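Local coordinates for protein minor fimbrium subunit Mfa5 (Porphyromonas gingivalis ATCC 33277, PDB 6TO1) that serves as an accessory subunit of the minor fimbriae, filamentous pili on the cell surface that mediate biofilm formation and adhesion to host cells and other oral bacteria, at residues 127-133 with 229-235; 359-363 with 393-397; 411-417 with 450-456; 426-432 with 443-447. All coordinates share one frame; numbering follows the deposited sequence.

Contact 1: residues 127-133 with 229-235; sequences DVVMVID and HIILMSD
Val129 and Val131 each reach through both backbone N and O to residues of 229-235, joining two parallel inner strands of the von Willebrand factor A sheet. The ladder holds six bonds, from His229 N on Asp127 O to Asp133 N on Met233 O, the last nearly straight at 173°. On one face Val128 CG1 touches Ile231 CD1 at 3.6 Å. Farther along, one of two Met130 conformers brings CE within 3.8 Å of Met233 SD, and Ile132 lies alongside Met233. Helix 143-160 covers this side. Val131 on the other face splits its branches: CG1 meets Leu232 CD1 and CG2 meets Ile230 CG2, beneath helix 209-220. At the C-terminal ends of the strands the chemistry turns polar. Asp133 opens the Asp-x-Ser-x-Ser sequence of a metal-ion-dependent adhesion site, whose magnesium ion is bound by Ser135, Ser137 and Thr207. Asp133 OD1 bonds to Ser135 OG, a second-shell hold on a ligand, while Asp235 OD2 takes Ser137 OG and Arg145. A water donates to Asp133 OD2 and Asp235 OD1, bridging two carboxylates whose like charges it probably eases. Ser234 OG donates to Asp133 OD2 over 2.7 Å, on its anti side and 15° out of the carboxylate plane.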
loop_
_atom_site.group_PDB
_atom_site.type_symbol
_atom_site.label_atom_id
_atom_site.label_comp_id
_atom_site.label_asym_id
_atom_site.label_seq_id
_atom_site.Cartn_x
_atom_site.Cartn_y
_atom_site.Cartn_z
ATOM N N ASP A 127 10.549 -0.959 16.411
ATOM C CA ASP A 127 10.792 -1.013 17.840
ATOM C C ASP A 127 11.947 -0.077 18.162
ATOM O O ASP A 127 12.922 -0.004 17.407
ATOM C CB ASP A 127 11.127 -2.435 18.312
ATOM C CG ASP A 127 9.893 -3.299 18.500
ATOM O OD1 ASP A 127 8.791 -2.751 18.717
ATOM O OD2 ASP A 127 10.040 -4.543 18.434
ATOM N N VAL A 128 11.824 0.634 19.280
ATOM C CA VAL A 128 12.773 1.661 19.710
ATOM C C VAL A 128 13.167 1.369 21.143
ATOM O O VAL A 128 12.297 1.096 21.978
ATOM C CB VAL A 128 12.160 3.074 19.623
ATOM C CG1 VAL A 128 13.141 4.129 20.103
ATOM C CG2 VAL A 128 11.653 3.342 18.217
ATOM N N VAL A 129 14.461 1.436 21.435
ATOM C CA VAL A 129 14.937 1.407 22.809
ATOM C C VAL A 129 15.594 2.742 23.098
ATOM O O VAL A 129 16.597 3.099 22.465
ATOM C CB VAL A 129 15.941 0.274 23.099
ATOM C CG1 VAL A 129 16.260 0.301 24.616
ATOM C CG2 VAL A 129 15.409 -1.065 22.669
ATOM N N MET A 130 15.038 3.478 24.050
ATOM C CA MET A 130 15.623 4.725 24.504
ATOM C C MET A 130 16.550 4.420 25.669
ATOM O O MET A 130 16.191 3.652 26.570
ATOM C CB MET A 130 14.537 5.704 24.936
ATOM C CG MET A 130 13.643 6.166 23.805
ATOM S SD MET A 130 12.328 7.235 24.424
ATOM C CE MET A 130 13.225 8.715 24.891
ATOM N N VAL A 131 17.737 5.031 25.644
ATOM C CA VAL A 131 18.801 4.805 26.649
ATOM C C VAL A 131 19.239 6.168 27.173
ATOM O O VAL A 131 19.830 6.967 26.419
ATOM C CB VAL A 131 19.998 4.052 26.033
ATOM C CG1 VAL A 131 21.041 3.715 27.073
ATOM C CG2 VAL A 131 19.499 2.813 25.301
ATOM N N ILE A 132 19.008 6.427 28.465
ATOM C CA ILE A 132 19.231 7.755 29.034
ATOM C C ILE A 132 20.301 7.694 30.124
ATOM O O ILE A 132 20.178 6.942 31.093
ATOM C CB ILE A 132 17.929 8.384 29.576
ATOM C CG1 ILE A 132 16.816 8.285 28.522
ATOM C CG2 ILE A 132 18.159 9.858 29.973
ATOM C CD1 ILE A 132 15.516 8.996 28.896
ATOM N N ASP A 133 21.334 8.526 29.950
ATOM C CA ASP A 133 22.409 8.798 30.907
ATOM C C ASP A 133 21.854 9.572 32.098
ATOM O O ASP A 133 21.400 10.704 31.928
ATOM C CB ASP A 133 23.433 9.603 30.115
ATOM C CG ASP A 133 24.684 9.965 30.870
ATOM O OD1 ASP A 133 24.773 9.841 32.110
ATOM O OD2 ASP A 133 25.606 10.422 30.165
ATOM N N HIS A 229 15.542 0.701 16.319
ATOM C CA HIS A 229 16.301 1.895 16.661
ATOM C C HIS A 229 16.709 1.897 18.129
ATOM O O HIS A 229 15.922 1.528 19.000
ATOM C CB HIS A 229 15.490 3.184 16.429
ATOM C CG HIS A 229 15.013 3.374 15.028
ATOM N ND1 HIS A 229 15.667 4.187 14.124
ATOM C CD2 HIS A 229 13.943 2.870 14.375
ATOM C CE1 HIS A 229 15.003 4.197 12.981
ATOM N NE2 HIS A 229 13.960 3.391 13.103
ATOM N N ILE A 230 17.936 2.332 18.391
ATOM C CA ILE A 230 18.399 2.676 19.732
ATOM C C ILE A 230 18.688 4.164 19.746
ATOM O O ILE A 230 19.405 4.665 18.873
ATOM C CB ILE A 230 19.644 1.874 20.140
ATOM C CG1 ILE A 230 19.290 0.392 20.170
ATOM C CG2 ILE A 230 20.217 2.388 21.456
ATOM C CD1 ILE A 230 20.517 -0.536 20.337
ATOM N N ILE A 231 18.122 4.869 20.725
ATOM C CA ILE A 231 18.365 6.297 20.909
ATOM C C ILE A 231 19.133 6.491 22.213
ATOM O O ILE A 231 18.591 6.246 23.292
ATOM C CB ILE A 231 17.050 7.104 20.941
ATOM C CG1 ILE A 231 16.261 6.927 19.653
ATOM C CG2 ILE A 231 17.329 8.596 21.249
ATOM C CD1 ILE A 231 14.750 7.338 19.808
ATOM N N LEU A 232 20.361 7.004 22.125
ATOM C CA LEU A 232 21.189 7.252 23.296
ATOM C C LEU A 232 21.220 8.739 23.589
ATOM O O LEU A 232 21.597 9.539 22.734
ATOM C CB LEU A 232 22.618 6.733 23.078
ATOM C CG LEU A 232 23.645 7.000 24.152
ATOM C CD1 LEU A 232 23.316 6.288 25.456
ATOM C CD2 LEU A 232 25.032 6.581 23.604
ATOM N N MET A 233 20.852 9.099 24.809
ATOM C CA MET A 233 20.789 10.476 25.272
ATOM C C MET A 233 21.823 10.618 26.378
ATOM O O MET A 233 21.638 10.086 27.481
ATOM C CB MET A 233 19.377 10.800 25.774
ATOM C CG MET A 233 18.358 10.793 24.644
ATOM S SD MET A 233 16.660 10.383 25.104
ATOM C CE MET A 233 16.333 11.679 26.293
ATOM N N SER A 234 22.919 11.307 26.094
ATOM C CA SER A 234 24.038 11.305 27.022
ATOM C C SER A 234 24.808 12.606 26.878
ATOM O O SER A 234 24.769 13.247 25.830
ATOM C CB SER A 234 24.948 10.094 26.756
ATOM O OG SER A 234 26.129 10.191 27.539
ATOM N N ASP A 235 25.544 12.987 27.929
ATOM C CA ASP A 235 26.441 14.111 27.677
ATOM C C ASP A 235 27.737 13.673 27.009
ATOM O O ASP A 235 28.537 14.535 26.635
ATOM C CB ASP A 235 26.739 14.924 28.939
ATOM C CG ASP A 235 27.467 14.151 30.010
ATOM O OD1 ASP A 235 28.290 13.237 29.703
ATOM O OD2 ASP A 235 27.210 14.483 31.198
HETATM O O HOH W 1 27.856 11.290 31.394
#

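Contact 2: residues 359-363 with 393-397; sequences HTIGY and LAAAF
Phe397 turns its ring edge to His359 and Ile361 from just beyond helix 390-395, and its ring is the main link between the segment 393-397 and strand 357-362 of the von Willebrand factor A sheet. From CB, the bond to CG lies anti to the carbonyl carbon (chi1 -54°), and this carries the ring over to the strand although CB itself does not point there. The two sides of the ring then part company. On one, CE1 comes down on a face of the His359 imidazole, displaced toward its rim, 3.8 Å from His359 ND1; the pair is T-shaped, with planes at 76° and centroids 5.3 Å apart. On the other, Phe397 CE2 meets Ile361 CD1 at 3.9 Å, the methyl lying in the plane of the phenyl ring. At the tip, CZ rests 3.7 Å from Ile231 CD1 on the adjoining strand 227-234. Leu393, four residues earlier and still in the helix, adds a second foothold: its CD2 lies 4.2 Å from Ile361 CG2 and 3.8 Å from Tyr363 OH. The Tyr363 hydroxyl bonds to Ser152 of helix 143-160, and His359 NE2 to His229 ND1, so both find their partners elsewhere. What joins these two segments is dispersion plus the weak attraction of a phenyl C-H edge for an imidazole face, and it depends on shape fit rather than on directed bonds.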
loop_
_atom_site.group_PDB
_atom_site.type_symbol
_atom_site.label_atom_id
_atom_site.label_comp_id
_atom_site.label_asym_id
_atom_site.label_seq_id
_atom_site.Cartn_x
_atom_site.Cartn_y
_atom_site.Cartn_z
ATOM N N HIS A 359 20.931 6.297 17.089
ATOM C CA HIS A 359 20.875 7.744 17.193
ATOM C C HIS A 359 21.514 8.182 18.503
ATOM O O HIS A 359 21.279 7.564 19.549
ATOM C CB HIS A 359 19.435 8.247 17.192
ATOM C CG HIS A 359 18.576 7.626 16.147
ATOM N ND1 HIS A 359 18.232 8.290 14.988
ATOM C CD2 HIS A 359 17.979 6.414 16.083
ATOM C CE1 HIS A 359 17.470 7.501 14.251
ATOM N NE2 HIS A 359 17.291 6.363 14.898
ATOM N N THR A 360 22.296 9.248 18.467
ATOM C CA THR A 360 22.863 9.763 19.703
ATOM C C THR A 360 22.549 11.246 19.796
ATOM O O THR A 360 22.537 11.966 18.801
ATOM C CB THR A 360 24.383 9.547 19.808
ATOM O OG1 THR A 360 25.014 10.155 18.676
ATOM C CG2 THR A 360 24.715 8.080 19.838
ATOM N N ILE A 361 22.335 11.703 21.019
ATOM C CA ILE A 361 21.959 13.082 21.293
ATOM C C ILE A 361 22.874 13.563 22.398
ATOM O O ILE A 361 22.907 12.966 23.474
ATOM C CB ILE A 361 20.481 13.198 21.708
ATOM C CG1 ILE A 361 19.593 12.574 20.639
ATOM C CG2 ILE A 361 20.128 14.634 21.966
ATOM C CD1 ILE A 361 18.135 12.506 21.057
ATOM N N GLY A 362 23.612 14.643 22.149
ATOM C CA GLY A 362 24.627 15.098 23.074
ATOM C C GLY A 362 24.119 16.261 23.905
ATOM O O GLY A 362 23.805 17.324 23.371
ATOM N N TYR A 363 24.048 16.055 25.215
ATOM C CA TYR A 363 23.477 17.052 26.119
ATOM C C TYR A 363 24.505 17.994 26.753
ATOM O O TYR A 363 24.117 18.882 27.520
ATOM C CB TYR A 363 22.653 16.332 27.201
ATOM C CG TYR A 363 21.330 15.851 26.649
ATOM C CD1 TYR A 363 20.153 16.547 26.889
ATOM C CD2 TYR A 363 21.266 14.726 25.825
ATOM C CE1 TYR A 363 18.962 16.119 26.372
ATOM C CE2 TYR A 363 20.084 14.313 25.284
ATOM C CZ TYR A 363 18.931 14.996 25.566
ATOM O OH TYR A 363 17.755 14.574 25.012
ATOM N N LEU A 393 16.103 19.395 19.343
ATOM C CA LEU A 393 15.199 18.553 20.123
ATOM C C LEU A 393 13.774 18.645 19.598
ATOM O O LEU A 393 13.068 17.633 19.506
ATOM C CB LEU A 393 15.247 18.960 21.594
ATOM C CG LEU A 393 16.566 18.773 22.332
ATOM C CD1 LEU A 393 16.577 19.411 23.701
ATOM C CD2 LEU A 393 16.888 17.265 22.444
ATOM N N ALA A 394 13.332 19.849 19.234
ATOM C CA ALA A 394 11.951 20.013 18.798
ATOM C C ALA A 394 11.688 19.283 17.490
ATOM O O ALA A 394 10.577 18.784 17.269
ATOM C CB ALA A 394 11.625 21.501 18.659
ATOM N N ALA A 395 12.683 19.203 16.617
ATOM C CA ALA A 395 12.506 18.619 15.301
ATOM C C ALA A 395 12.686 17.105 15.263
ATOM O O ALA A 395 12.343 16.486 14.254
ATOM C CB ALA A 395 13.490 19.260 14.316
ATOM N N ALA A 396 13.178 16.486 16.328
ATOM C CA ALA A 396 13.651 15.115 16.212
ATOM C C ALA A 396 12.524 14.083 16.262
ATOM O O ALA A 396 11.543 14.229 16.992
ATOM C CB ALA A 396 14.646 14.812 17.339
ATOM N N PHE A 397 12.717 12.996 15.502
ATOM C CA PHE A 397 11.875 11.782 15.565
ATOM C C PHE A 397 10.436 12.065 15.136
ATOM O O PHE A 397 9.483 11.555 15.732
ATOM C CB PHE A 397 11.920 11.128 16.956
ATOM C CG PHE A 397 13.327 10.842 17.409
ATOM C CD1 PHE A 397 14.108 9.951 16.697
ATOM C CD2 PHE A 397 13.880 11.511 18.473
ATOM C CE1 PHE A 397 15.404 9.724 17.049
ATOM C CE2 PHE A 397 15.195 11.283 18.834
ATOM C CZ PHE A 397 15.949 10.402 18.116
#

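Contact 3: residues 411-417 with 450-456; sequences GEVTDFV and KKLTWTT
Val413 and Trp454 form the tight part of this antiparallel pairing: their backbones exchange two hydrogen bonds, Trp454 N to Val413 O at 2.8 Å and Val413 N to Trp454 O at 2.9 Å. Their side chains lie side by side, with Val413 CG2 3.7 Å from Trp454 CE3. The indole, CG anti to its own N (chi1 174°), has Thr456 CG2 over the centre of one face and bonds through NE1 to Asn440 O. Asp415 and Leu452 share this buried face; Asp415 OD2 is held by Tyr469 of strand 463-473. The other face is more exposed and hydrated. An exception is the extended Lys451, packed over one face of the Phe416 ring with CG 3.8 Å from the centroid (CH-pi) and CD 3.5 Å from Phe416 CZ; its CE goes on to Thr414 CG2 at 3.7 Å. Glu412 crosses Thr453, and a water links Glu412 OE1 to Thr455 OG1, donating to the carboxylate. Val417 N still bonds to Lys450 O; on its other side Lys450, with Lys451, faces Asp446 in a G1 beta bulge. One largely apolar face against strands 110-119 and 463-473 of a second antiparallel sheet, one polar face outward: the pattern of a beta sandwich.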
loop_
_atom_site.group_PDB
_atom_site.type_symbol
_atom_site.label_atom_id
_atom_site.label_comp_id
_atom_site.label_asym_id
_atom_site.label_seq_id
_atom_site.Cartn_x
_atom_site.Cartn_y
_atom_site.Cartn_z
ATOM N N GLY A 411 0.316 -3.674 -12.843
ATOM C CA GLY A 411 -0.945 -4.371 -12.868
ATOM C C GLY A 411 -1.510 -4.462 -14.273
ATOM O O GLY A 411 -1.381 -3.531 -15.078
ATOM N N GLU A 412 -2.129 -5.593 -14.563
ATOM C CA GLU A 412 -2.813 -5.805 -15.827
ATOM C C GLU A 412 -4.174 -6.414 -15.532
ATOM O O GLU A 412 -4.266 -7.464 -14.889
ATOM C CB GLU A 412 -2.023 -6.706 -16.761
ATOM C CG GLU A 412 -2.743 -6.822 -18.107
ATOM C CD GLU A 412 -1.933 -7.564 -19.125
ATOM O OE1 GLU A 412 -1.004 -6.950 -19.683
ATOM O OE2 GLU A 412 -2.229 -8.754 -19.349
ATOM N N VAL A 413 -5.218 -5.715 -15.957
ATOM C CA VAL A 413 -6.585 -6.201 -15.880
ATOM C C VAL A 413 -7.000 -6.645 -17.271
ATOM O O VAL A 413 -6.921 -5.863 -18.220
ATOM C CB VAL A 413 -7.526 -5.112 -15.365
ATOM C CG1 VAL A 413 -8.993 -5.575 -15.458
ATOM C CG2 VAL A 413 -7.171 -4.723 -13.928
ATOM N N THR A 414 -7.439 -7.890 -17.387
ATOM C CA THR A 414 -8.044 -8.414 -18.605
ATOM C C THR A 414 -9.541 -8.537 -18.335
ATOM O O THR A 414 -9.949 -9.085 -17.302
ATOM C CB THR A 414 -7.444 -9.761 -18.995
ATOM O OG1 THR A 414 -7.594 -10.663 -17.889
ATOM C CG2 THR A 414 -5.972 -9.601 -19.362
ATOM N N ASP A 415 -10.358 -8.068 -19.289
ATOM C CA ASP A 415 -11.802 -7.968 -19.116
ATOM C C ASP A 415 -12.432 -8.343 -20.452
ATOM O O ASP A 415 -12.290 -7.604 -21.424
ATOM C CB ASP A 415 -12.169 -6.550 -18.691
ATOM C CG ASP A 415 -13.665 -6.300 -18.621
ATOM O OD1 ASP A 415 -14.463 -7.242 -18.503
ATOM O OD2 ASP A 415 -14.028 -5.107 -18.646
ATOM N N PHE A 416 -13.045 -9.519 -20.499
ATOM C CA PHE A 416 -13.694 -10.045 -21.698
ATOM C C PHE A 416 -15.167 -9.678 -21.602
ATOM O O PHE A 416 -15.882 -10.181 -20.730
ATOM C CB PHE A 416 -13.514 -11.557 -21.800
ATOM C CG PHE A 416 -12.105 -11.999 -22.149
ATOM C CD1 PHE A 416 -11.693 -12.099 -23.464
ATOM C CD2 PHE A 416 -11.206 -12.329 -21.144
ATOM C CE1 PHE A 416 -10.408 -12.521 -23.775
ATOM C CE2 PHE A 416 -9.929 -12.740 -21.450
ATOM C CZ PHE A 416 -9.537 -12.855 -22.758
ATOM N N VAL A 417 -15.625 -8.805 -22.493
ATOM C CA VAL A 417 -17.035 -8.431 -22.508
ATOM C C VAL A 417 -17.879 -9.591 -23.012
ATOM O O VAL A 417 -17.492 -10.319 -23.933
ATOM C CB VAL A 417 -17.240 -7.161 -23.357
ATOM C CG1 VAL A 417 -18.688 -6.782 -23.386
ATOM C CG2 VAL A 417 -16.389 -6.028 -22.780
ATOM N N LYS A 450 -13.262 -9.060 -28.080
ATOM C CA LYS A 450 -13.974 -8.145 -27.192
ATOM C C LYS A 450 -13.280 -8.078 -25.838
ATOM O O LYS A 450 -13.906 -8.115 -24.785
ATOM C CB LYS A 450 -15.434 -8.552 -27.044
ATOM C CG LYS A 450 -16.204 -8.468 -28.363
ATOM C CD LYS A 450 -17.565 -9.156 -28.244
ATOM C CE LYS A 450 -18.490 -8.375 -27.323
ATOM N NZ LYS A 450 -19.811 -9.026 -27.205
ATOM N N LYS A 451 -11.960 -7.956 -25.887
ATOM C CA LYS A 451 -11.122 -8.036 -24.699
ATOM C C LYS A 451 -10.528 -6.666 -24.421
ATOM O O LYS A 451 -9.846 -6.096 -25.273
ATOM C CB LYS A 451 -10.018 -9.075 -24.882
ATOM C CG LYS A 451 -9.120 -9.251 -23.647
ATOM C CD LYS A 451 -7.894 -10.068 -24.000
ATOM C CE LYS A 451 -7.033 -10.350 -22.784
ATOM N NZ LYS A 451 -5.813 -11.087 -23.211
ATOM N N LEU A 452 -10.779 -6.144 -23.226
ATOM C CA LEU A 452 -10.116 -4.936 -22.760
ATOM C C LEU A 452 -8.909 -5.375 -21.934
ATOM O O LEU A 452 -9.026 -6.278 -21.098
ATOM C CB LEU A 452 -11.053 -4.067 -21.923
ATOM C CG LEU A 452 -12.204 -3.405 -22.684
ATOM C CD1 LEU A 452 -13.299 -3.002 -21.694
ATOM C CD2 LEU A 452 -11.712 -2.218 -23.476
ATOM N N THR A 453 -7.746 -4.796 -22.224
ATOM C CA THR A 453 -6.550 -5.015 -21.426
ATOM C C THR A 453 -6.103 -3.672 -20.878
ATOM O O THR A 453 -5.738 -2.762 -21.635
ATOM C CB THR A 453 -5.447 -5.686 -22.238
ATOM O OG1 THR A 453 -5.945 -6.917 -22.783
ATOM C CG2 THR A 453 -4.244 -6.013 -21.349
ATOM N N TRP A 454 -6.149 -3.552 -19.564
ATOM C CA TRP A 454 -5.861 -2.320 -18.854
ATOM C C TRP A 454 -4.510 -2.481 -18.162
ATOM O O TRP A 454 -4.362 -3.324 -17.282
ATOM C CB TRP A 454 -6.959 -2.038 -17.832
ATOM C CG TRP A 454 -6.720 -0.874 -16.919
ATOM C CD1 TRP A 454 -5.881 0.194 -17.114
ATOM C CD2 TRP A 454 -7.364 -0.656 -15.665
ATOM N NE1 TRP A 454 -5.971 1.059 -16.047
ATOM C CE2 TRP A 454 -6.863 0.552 -15.139
ATOM C CE3 TRP A 454 -8.308 -1.383 -14.927
ATOM C CZ2 TRP A 454 -7.287 1.061 -13.911
ATOM C CZ3 TRP A 454 -8.744 -0.874 -13.722
ATOM C CH2 TRP A 454 -8.222 0.336 -13.216
ATOM N N THR A 455 -3.541 -1.677 -18.574
ATOM C CA THR A 455 -2.223 -1.634 -17.948
ATOM C C THR A 455 -2.274 -0.528 -16.906
ATOM O O THR A 455 -2.409 0.652 -17.247
ATOM C CB THR A 455 -1.140 -1.369 -18.995
ATOM O OG1 THR A 455 -1.102 -2.473 -19.905
ATOM C CG2 THR A 455 0.223 -1.219 -18.326
ATOM N N THR A 456 -2.177 -0.898 -15.624
ATOM C CA THR A 456 -2.501 0.091 -14.608
ATOM C C THR A 456 -1.349 1.038 -14.310
ATOM O O THR A 456 -1.594 2.167 -13.882
ATOM C CB THR A 456 -2.922 -0.592 -13.291
ATOM O OG1 THR A 456 -1.809 -1.312 -12.741
ATOM C CG2 THR A 456 -4.059 -1.518 -13.528
HETATM O O HOH W 2 0.091 -4.711 -18.947
HETATM O O HOH W 3 -18.465 -11.813 -26.417
#

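Contact 4: residues 426-432 with 443-447; sequences LTQSGDV and VHYDV
Gly430 and Tyr445 make a hydrogen-bonded antiparallel pair, N to O in both directions at 3.0 Å, and Val432 N continues the ladder onto Val443 O. This short pairing adds 430-431 as the outermost strand beside 442-446 in the six-stranded antiparallel sheet of the sandwich domain. Gly430 sits at backbone angles of 131° and -159°, a region hardly open to other residues, where the loop at 426-429 passes into the strand. Tyr445 carries most of the packing. Leu426 CD1 lies over one face of the Tyr445 ring, 3.7 Å from the centroid and offset toward the rim, in a CH-pi contact. Leu426 CB comes down over the CD2-CE2 side, so the leucine spans the ring rather than touching one corner. On the same side of the ring plane as Leu426, Val432 CG1 reaches Tyr445 CB at 3.6 Å, and its other branch, CG2, turns to Val443 CG1 at 3.7 Å. Leu452 of the next strand touches Leu426, Val443 and Tyr445 on this apolar side. The other side is polar. His444 lays its ring beside the Gly430 peptide, with CE1 3.6 Å from Gly430 CA. Asp431 OD1 stands near Val443 O, two acceptors that do not bond, and it is taken up by Thr433 OG1 instead. Asp446 OD2 likewise finds hydroxyls in Ser448 and Thr449, at the turn. Past the last backbone pair, a side chain takes over the ladder: Ser429 OG receives Val447 N at 2.9 Å, almost straight at 176°.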
loop_
_atom_site.group_PDB
_atom_site.type_symbol
_atom_site.label_atom_id
_atom_site.label_comp_id
_atom_site.label_asym_id
_atom_site.label_seq_id
_atom_site.Cartn_x
_atom_site.Cartn_y
_atom_site.Cartn_z
ATOM N N LEU A 426 -16.336 1.647 -29.463
ATOM C CA LEU A 426 -15.137 0.858 -29.726
ATOM C C LEU A 426 -15.378 0.095 -31.029
ATOM O O LEU A 426 -16.098 -0.909 -31.058
ATOM C CB LEU A 426 -14.812 -0.072 -28.566
ATOM C CG LEU A 426 -14.596 0.617 -27.219
ATOM C CD1 LEU A 426 -13.805 -0.328 -26.280
ATOM C CD2 LEU A 426 -13.902 1.958 -27.306
ATOM N N THR A 427 -14.782 0.593 -32.112
ATOM C CA THR A 427 -14.971 0.014 -33.433
ATOM C C THR A 427 -13.736 -0.696 -33.957
ATOM O O THR A 427 -13.870 -1.567 -34.824
ATOM C CB THR A 427 -15.365 1.102 -34.443
ATOM O OG1 THR A 427 -14.303 2.062 -34.541
ATOM C CG2 THR A 427 -16.636 1.799 -34.008
ATOM N N GLN A 428 -12.548 -0.353 -33.463
ATOM C CA GLN A 428 -11.334 -0.995 -33.936
ATOM C C GLN A 428 -10.385 -1.272 -32.780
ATOM O O GLN A 428 -10.429 -0.626 -31.732
ATOM C CB GLN A 428 -10.625 -0.149 -35.003
ATOM C CG GLN A 428 -10.395 1.290 -34.610
ATOM C CD GLN A 428 -9.738 2.096 -35.723
ATOM O OE1 GLN A 428 -9.077 1.545 -36.600
ATOM N NE2 GLN A 428 -9.919 3.404 -35.687
ATOM N N SER A 429 -9.509 -2.244 -33.006
ATOM C CA SER A 429 -8.501 -2.594 -32.030
ATOM C C SER A 429 -7.489 -1.462 -31.886
ATOM O O SER A 429 -7.291 -0.638 -32.783
ATOM C CB SER A 429 -7.800 -3.884 -32.439
ATOM O OG SER A 429 -8.715 -4.956 -32.557
ATOM N N GLY A 430 -6.849 -1.424 -30.729
ATOM C CA GLY A 430 -5.799 -0.474 -30.463
ATOM C C GLY A 430 -6.031 0.206 -29.141
ATOM O O GLY A 430 -6.760 -0.295 -28.277
ATOM N N ASP A 431 -5.414 1.361 -28.995
ATOM C CA ASP A 431 -5.469 2.116 -27.756
ATOM C C ASP A 431 -6.816 2.811 -27.642
ATOM O O ASP A 431 -7.190 3.596 -28.518
ATOM C CB ASP A 431 -4.328 3.123 -27.730
ATOM C CG ASP A 431 -4.463 4.105 -26.615
ATOM O OD1 ASP A 431 -4.756 3.676 -25.487
ATOM O OD2 ASP A 431 -4.291 5.304 -26.868
ATOM N N VAL A 432 -7.551 2.509 -26.575
ATOM C CA VAL A 432 -8.856 3.112 -26.351
ATOM C C VAL A 432 -8.869 3.956 -25.085
ATOM O O VAL A 432 -9.939 4.321 -24.594
ATOM C CB VAL A 432 -9.972 2.049 -26.323
ATOM C CG1 VAL A 432 -10.016 1.313 -27.666
ATOM C CG2 VAL A 432 -9.802 1.042 -25.171
ATOM N N VAL A 443 -5.431 1.621 -21.747
ATOM C CA VAL A 443 -6.324 0.516 -22.052
ATOM C C VAL A 443 -6.264 0.192 -23.541
ATOM O O VAL A 443 -6.357 1.086 -24.386
ATOM C CB VAL A 443 -7.773 0.821 -21.633
ATOM C CG1 VAL A 443 -8.652 -0.404 -21.909
ATOM C CG2 VAL A 443 -7.844 1.242 -20.158
ATOM N N HIS A 444 -6.107 -1.087 -23.844
ATOM C CA HIS A 444 -6.114 -1.638 -25.187
ATOM C C HIS A 444 -7.380 -2.467 -25.382
ATOM O O HIS A 444 -7.857 -3.119 -24.458
ATOM C CB HIS A 444 -4.900 -2.534 -25.396
ATOM C CG HIS A 444 -4.876 -3.218 -26.718
ATOM N ND1 HIS A 444 -4.354 -2.624 -27.850
ATOM C CD2 HIS A 444 -5.302 -4.445 -27.096
ATOM C CE1 HIS A 444 -4.469 -3.458 -28.869
ATOM N NE2 HIS A 444 -5.036 -4.570 -28.438
ATOM N N TYR A 445 -7.915 -2.442 -26.595
ATOM C CA TYR A 445 -9.111 -3.194 -26.939
ATOM C C TYR A 445 -8.806 -4.057 -28.149
ATOM O O TYR A 445 -8.207 -3.578 -29.121
ATOM C CB TYR A 445 -10.280 -2.260 -27.238
ATOM C CG TYR A 445 -11.595 -2.980 -27.450
ATOM C CD1 TYR A 445 -12.184 -3.701 -26.428
ATOM C CD2 TYR A 445 -12.246 -2.934 -28.682
ATOM C CE1 TYR A 445 -13.380 -4.358 -26.612
ATOM C CE2 TYR A 445 -13.444 -3.591 -28.876
ATOM C CZ TYR A 445 -14.009 -4.293 -27.837
ATOM O OH TYR A 445 -15.206 -4.948 -28.017
ATOM N N ASP A 446 -9.171 -5.323 -28.073
ATOM C CA ASP A 446 -9.154 -6.196 -29.238
ATOM C C ASP A 446 -10.588 -6.434 -29.698
ATOM O O ASP A 446 -11.382 -7.039 -28.975
ATOM C CB ASP A 446 -8.463 -7.518 -28.937
ATOM C CG ASP A 446 -8.348 -8.392 -30.176
ATOM O OD1 ASP A 446 -7.463 -8.134 -31.010
ATOM O OD2 ASP A 446 -9.157 -9.321 -30.327
ATOM N N VAL A 447 -10.897 -6.002 -30.925
ATOM C CA VAL A 447 -12.262 -6.095 -31.440
ATOM C C VAL A 447 -12.708 -7.553 -31.546
ATOM O O VAL A 447 -13.862 -7.890 -31.257
ATOM C CB VAL A 447 -12.361 -5.387 -32.808
ATOM C CG1 VAL A 447 -11.367 -6.002 -33.798
ATOM C CG2 VAL A 447 -13.763 -5.485 -33.348
#

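The four contacts fall into two domains. Contacts 1 and 2 share the sheet of the von Willebrand factor A domain, where strands 227-234 and 357-362 are neighbours; contacts 3 and 4 share the sandwich sheet, about 52 Å away between the centres of contacts 1 and 3. Contact 1 is the buried one, apolar in its middle, with acidic residues at both ends, those at one end by the magnesium ion. Contact 2 lacks strand pairing and attaches a helix end to the same sheet. Contact 4 is nested in the loop closed by contact 3 and continues its sheet to the edge, Thr453 N bonding to His444 O. Toward that edge the backbone ladder shortens and exposure grows.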